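Local coordinates for protein predicted protease of the collagenase family (Methanopyrus kandleri, PDB 5D88) that binds zinc and, as a TIM-barrel member of the U32 family, is probably a peptidase, at residues A143-E155 with E172-V184. Residues are numbered along the deposited sequence; the frame is centred on the assembly and turned at random.
Sequences AAVDTPEKAWHFE and EEEVSAIRERVSV
The guanidinium of R181 lies flat on one face of the W152 indole, the planes 18° apart, in a stacked cation-pi contact with CZ 4.1 Å from the centroid of the five-membered ring. R181 NH2 sits 3.6 Å from W152 CG, while R181 O and H153 CD2 lie at the indole edge in its plane. The bend at chi2 of R181 folds its chain back over the ring, past P148 O and W152 CB. Its NH1 also comes to 4.1 Å from E149 OE2, beyond salt-bridge range. Next to the stack, segments 148-155 and 172-181 run in the same general direction, their axes crossing at -37°. P148 CG packs on A177 CB, and A151 CB touches I178 CG2 and V182 CG1, backed by I162 of strand 161-163. D146 O and E174 OE1 share a water at one end. At the other, the extended chain of E155, CG anti to the backbone N (chi1 176°), runs antiparallel alongside V182 and accepts S183 N on the syn side of OE2 at 2.7 Å. Its OE1 takes a second water, and V184 CG1 touches its CG. Replacing E155 by alanine is likely to leave S183 N without its carboxylate mate and the turn into strand 185-190 less firmly fixed. The contact joins two outer helices of the TIM barrel, away from the zinc site: an apolar seam flanked on its solvent side by a cation-pi stack, with a carboxylate from one helix holding a backbone N-H at the exit of the next.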
loop_
_atom_site.group_PDB
_atom_site.type_symbol
_atom_site.label_atom_id
_atom_site.label_comp_id
_atom_site.label_asym_id
_atom_site.label_seq_id
_atom_site.Cartn_x
_atom_site.Cartn_y
_atom_site.Cartn_z
ATOM N N ALA A 143 6.300 -1.722 5.665
ATOM C CA ALA A 143 5.813 -0.355 5.744
ATOM C C ALA A 143 6.542 0.592 4.788
ATOM O O ALA A 143 6.140 1.760 4.666
ATOM C CB ALA A 143 5.943 0.159 7.174
ATOM N N ALA A 144 7.619 0.131 4.155
ATOM C CA ALA A 144 8.321 0.879 3.102
ATOM C C ALA A 144 8.892 2.213 3.599
ATOM O O ALA A 144 8.829 3.225 2.904
ATOM C CB ALA A 144 7.413 1.110 1.898
ATOM N N VAL A 145 9.497 2.208 4.783
ATOM C CA VAL A 145 10.131 3.409 5.318
ATOM C C VAL A 145 11.432 3.648 4.554
ATOM O O VAL A 145 12.405 2.907 4.708
ATOM C CB VAL A 145 10.391 3.296 6.822
ATOM C CG1 VAL A 145 11.139 4.526 7.308
ATOM C CG2 VAL A 145 9.075 3.159 7.585
ATOM N N ASP A 146 11.465 4.694 3.747
ATOM C CA ASP A 146 12.630 4.926 2.906
ATOM C C ASP A 146 13.127 6.356 2.977
ATOM O O ASP A 146 14.008 6.734 2.186
ATOM C CB ASP A 146 12.327 4.538 1.456
ATOM C CG ASP A 146 11.121 5.262 0.879
ATOM O OD1 ASP A 146 10.470 6.048 1.600
ATOM O OD2 ASP A 146 10.811 5.018 -0.314
ATOM N N THR A 147 12.601 7.157 3.900
ATOM C CA THR A 147 12.963 8.557 3.988
ATOM C C THR A 147 13.086 8.943 5.452
ATOM O O THR A 147 12.466 8.322 6.323
ATOM C CB THR A 147 11.927 9.485 3.343
ATOM O OG1 THR A 147 10.700 9.373 4.052
ATOM C CG2 THR A 147 11.688 9.163 1.894
ATOM N N PRO A 148 13.867 9.981 5.749
ATOM C CA PRO A 148 13.883 10.500 7.125
ATOM C C PRO A 148 12.512 10.907 7.631
ATOM O O PRO A 148 12.200 10.683 8.803
ATOM C CB PRO A 148 14.813 11.711 7.020
ATOM C CG PRO A 148 15.680 11.424 5.841
ATOM C CD PRO A 148 14.777 10.733 4.868
ATOM N N GLU A 149 11.697 11.516 6.762
ATOM C CA GLU A 149 10.358 11.953 7.144
ATOM C C GLU A 149 9.510 10.780 7.620
ATOM O O GLU A 149 8.865 10.846 8.670
ATOM C CB GLU A 149 9.675 12.650 5.964
ATOM C CG GLU A 149 10.266 14.015 5.576
ATOM C CD GLU A 149 11.645 13.957 4.906
ATOM O OE1 GLU A 149 11.969 12.992 4.176
ATOM O OE2 GLU A 149 12.415 14.920 5.110
ATOM N N LYS A 150 9.473 9.705 6.835
ATOM C CA LYS A 150 8.685 8.537 7.206
ATOM C C LYS A 150 9.202 7.918 8.491
ATOM O O LYS A 150 8.418 7.515 9.358
ATOM C CB LYS A 150 8.692 7.508 6.079
ATOM C CG LYS A 150 7.754 7.861 4.960
ATOM C CD LYS A 150 7.571 6.713 3.959
ATOM C CE LYS A 150 6.307 6.974 3.113
ATOM N NZ LYS A 150 6.159 6.122 1.913
ATOM N N ALA A 151 10.521 7.824 8.629
ATOM C CA ALA A 151 11.086 7.280 9.856
ATOM C C ALA A 151 10.680 8.119 11.054
ATOM O O ALA A 151 10.324 7.581 12.109
ATOM C CB ALA A 151 12.605 7.219 9.742
ATOM N N TRP A 152 10.728 9.439 10.911
ATOM C CA TRP A 152 10.434 10.316 12.042
ATOM C C TRP A 152 8.988 10.152 12.509
ATOM O O TRP A 152 8.710 10.141 13.715
ATOM C CB TRP A 152 10.733 11.767 11.655
ATOM C CG TRP A 152 10.563 12.724 12.797
ATOM C CD1 TRP A 152 11.498 13.054 13.743
ATOM C CD2 TRP A 152 9.383 13.453 13.133
ATOM N NE1 TRP A 152 10.969 13.951 14.631
ATOM C CE2 TRP A 152 9.671 14.207 14.280
ATOM C CE3 TRP A 152 8.113 13.548 12.570
ATOM C CZ2 TRP A 152 8.736 15.047 14.874
ATOM C CZ3 TRP A 152 7.184 14.381 13.169
ATOM C CH2 TRP A 152 7.503 15.120 14.303
ATOM N N HIS A 153 8.048 10.007 11.574
ATOM C CA HIS A 153 6.668 9.810 11.982
ATOM C C HIS A 153 6.471 8.472 12.676
ATOM O O HIS A 153 5.725 8.399 13.666
ATOM C CB HIS A 153 5.754 9.974 10.774
ATOM C CG HIS A 153 5.585 11.414 10.373
ATOM N ND1 HIS A 153 4.683 12.258 10.993
ATOM C CD2 HIS A 153 6.229 12.173 9.451
ATOM C CE1 HIS A 153 4.760 13.461 10.454
ATOM N NE2 HIS A 153 5.695 13.439 9.521
ATOM N N PHE A 154 7.130 7.402 12.198
ATOM C CA PHE A 154 6.979 6.127 12.894
ATOM C C PHE A 154 7.614 6.174 14.283
ATOM O O PHE A 154 7.077 5.589 15.236
ATOM C CB PHE A 154 7.557 4.983 12.058
ATOM C CG PHE A 154 6.575 4.370 11.110
ATOM C CD1 PHE A 154 5.621 3.465 11.551
ATOM C CD2 PHE A 154 6.590 4.707 9.779
ATOM C CE1 PHE A 154 4.730 2.891 10.667
ATOM C CE2 PHE A 154 5.694 4.145 8.901
ATOM C CZ PHE A 154 4.764 3.244 9.343
ATOM N N GLU A 155 8.722 6.889 14.433
ATOM C CA GLU A 155 9.310 7.077 15.757
ATOM C C GLU A 155 8.339 7.801 16.680
ATOM O O GLU A 155 8.135 7.400 17.835
ATOM C CB GLU A 155 10.623 7.855 15.640
ATOM C CG GLU A 155 11.259 8.171 16.994
ATOM C CD GLU A 155 12.587 8.913 16.871
ATOM O OE1 GLU A 155 12.599 10.049 16.345
ATOM O OE2 GLU A 155 13.621 8.347 17.287
ATOM N N GLU A 172 24.581 4.235 1.983
ATOM C CA GLU A 172 25.105 4.910 3.169
ATOM C C GLU A 172 24.492 6.294 3.332
ATOM O O GLU A 172 24.120 6.689 4.443
ATOM C CB GLU A 172 26.628 5.006 3.103
ATOM C CG GLU A 172 27.259 5.615 4.358
ATOM C CD GLU A 172 27.515 7.125 4.258
ATOM O OE1 GLU A 172 28.112 7.580 3.254
ATOM O OE2 GLU A 172 27.129 7.858 5.201
ATOM N N GLU A 173 24.375 7.040 2.234
ATOM C CA GLU A 173 23.869 8.408 2.294
ATOM C C GLU A 173 22.449 8.443 2.842
ATOM O O GLU A 173 22.118 9.263 3.707
ATOM C CB GLU A 173 23.916 9.018 0.898
ATOM C CG GLU A 173 23.583 10.489 0.798
ATOM C CD GLU A 173 23.397 10.933 -0.655
ATOM O OE1 GLU A 173 22.263 10.806 -1.177
ATOM O OE2 GLU A 173 24.385 11.381 -1.281
ATOM N N GLU A 174 21.586 7.567 2.332
ATOM C CA GLU A 174 20.187 7.623 2.729
ATOM C C GLU A 174 19.982 7.043 4.124
ATOM O O GLU A 174 19.173 7.563 4.903
ATOM C CB GLU A 174 19.328 6.925 1.678
ATOM C CG GLU A 174 19.304 7.728 0.375
ATOM C CD GLU A 174 18.448 7.132 -0.739
ATOM O OE1 GLU A 174 17.550 6.308 -0.461
ATOM O OE2 GLU A 174 18.677 7.507 -1.910
ATOM N N VAL A 175 20.723 5.999 4.486
ATOM C CA VAL A 175 20.620 5.512 5.856
ATOM C C VAL A 175 21.128 6.573 6.820
ATOM O O VAL A 175 20.556 6.779 7.894
ATOM C CB VAL A 175 21.361 4.174 6.016
ATOM C CG1 VAL A 175 21.468 3.781 7.493
ATOM C CG2 VAL A 175 20.629 3.092 5.228
ATOM N N SER A 176 22.193 7.289 6.436
ATOM C CA SER A 176 22.736 8.340 7.290
ATOM C C SER A 176 21.741 9.462 7.492
ATOM O O SER A 176 21.645 10.019 8.590
ATOM C CB SER A 176 24.014 8.909 6.686
ATOM O OG SER A 176 25.105 8.141 7.103
ATOM N N ALA A 177 21.031 9.840 6.431
ATOM C CA ALA A 177 20.011 10.872 6.553
ATOM C C ALA A 177 18.931 10.457 7.543
ATOM O O ALA A 177 18.426 11.290 8.301
ATOM C CB ALA A 177 19.399 11.166 5.184
ATOM N N ILE A 178 18.560 9.173 7.549
ATOM C CA ILE A 178 17.577 8.692 8.519
ATOM C C ILE A 178 18.147 8.763 9.934
ATOM O O ILE A 178 17.482 9.242 10.856
ATOM C CB ILE A 178 17.107 7.269 8.159
ATOM C CG1 ILE A 178 16.210 7.308 6.904
ATOM C CG2 ILE A 178 16.328 6.655 9.313
ATOM C CD1 ILE A 178 15.959 5.954 6.223
ATOM N N ARG A 179 19.389 8.307 10.123
ATOM C CA ARG A 179 20.020 8.366 11.441
ATOM C C ARG A 179 20.101 9.786 11.978
ATOM O O ARG A 179 20.007 9.999 13.192
ATOM C CB ARG A 179 21.428 7.796 11.381
ATOM C CG ARG A 179 21.475 6.333 11.294
ATOM C CD ARG A 179 22.280 5.776 12.427
ATOM N NE ARG A 179 22.512 4.359 12.189
ATOM C CZ ARG A 179 21.984 3.376 12.903
ATOM N NH1 ARG A 179 21.195 3.630 13.948
ATOM N NH2 ARG A 179 22.258 2.128 12.568
ATOM N N GLU A 180 20.350 10.764 11.104
ATOM C CA GLU A 180 20.421 12.149 11.558
ATOM C C GLU A 180 19.091 12.598 12.149
ATOM O O GLU A 180 19.056 13.472 13.016
ATOM C CB GLU A 180 20.820 13.068 10.401
ATOM C CG GLU A 180 22.274 12.939 9.937
ATOM C CD GLU A 180 22.515 13.600 8.568
ATOM O OE1 GLU A 180 21.631 14.374 8.132
ATOM O OE2 GLU A 180 23.570 13.343 7.924
ATOM N N ARG A 181 17.995 11.979 11.722
ATOM C CA ARG A 181 16.656 12.440 12.044
ATOM C C ARG A 181 16.045 11.729 13.237
ATOM O O ARG A 181 15.275 12.345 13.983
ATOM C CB ARG A 181 15.747 12.240 10.829
ATOM C CG ARG A 181 14.404 12.908 10.939
ATOM C CD ARG A 181 14.508 14.411 10.767
ATOM N NE ARG A 181 13.290 15.057 11.237
ATOM C CZ ARG A 181 12.192 15.247 10.505
ATOM N NH1 ARG A 181 12.135 14.850 9.236
ATOM N NH2 ARG A 181 11.141 15.846 11.052
ATOM N N VAL A 182 16.355 10.447 13.433
ATOM C CA VAL A 182 15.685 9.647 14.446
ATOM C C VAL A 182 16.712 9.010 15.364
ATOM O O VAL A 182 17.900 8.917 15.053
ATOM C CB VAL A 182 14.787 8.556 13.829
ATOM C CG1 VAL A 182 13.681 9.182 13.009
ATOM C CG2 VAL A 182 15.605 7.607 12.981
ATOM N N SER A 183 16.228 8.570 16.516
ATOM C CA SER A 183 17.065 7.959 17.532
ATOM C C SER A 183 16.801 6.470 17.700
ATOM O O SER A 183 17.459 5.828 18.521
ATOM C CB SER A 183 16.856 8.681 18.863
ATOM O OG SER A 183 17.411 9.979 18.786
ATOM N N VAL A 184 15.869 5.902 16.937
ATOM C CA VAL A 184 15.533 4.486 17.028
ATOM C C VAL A 184 16.673 3.628 16.511
ATOM O O VAL A 184 17.588 4.112 15.833
ATOM C CB VAL A 184 14.260 4.147 16.233
ATOM C CG1 VAL A 184 13.056 4.839 16.801
ATOM C CG2 VAL A 184 14.453 4.504 14.737
HETATM O O HOH W 1 14.386 6.940 -0.576
HETATM O O HOH W 2 14.151 11.872 17.159
#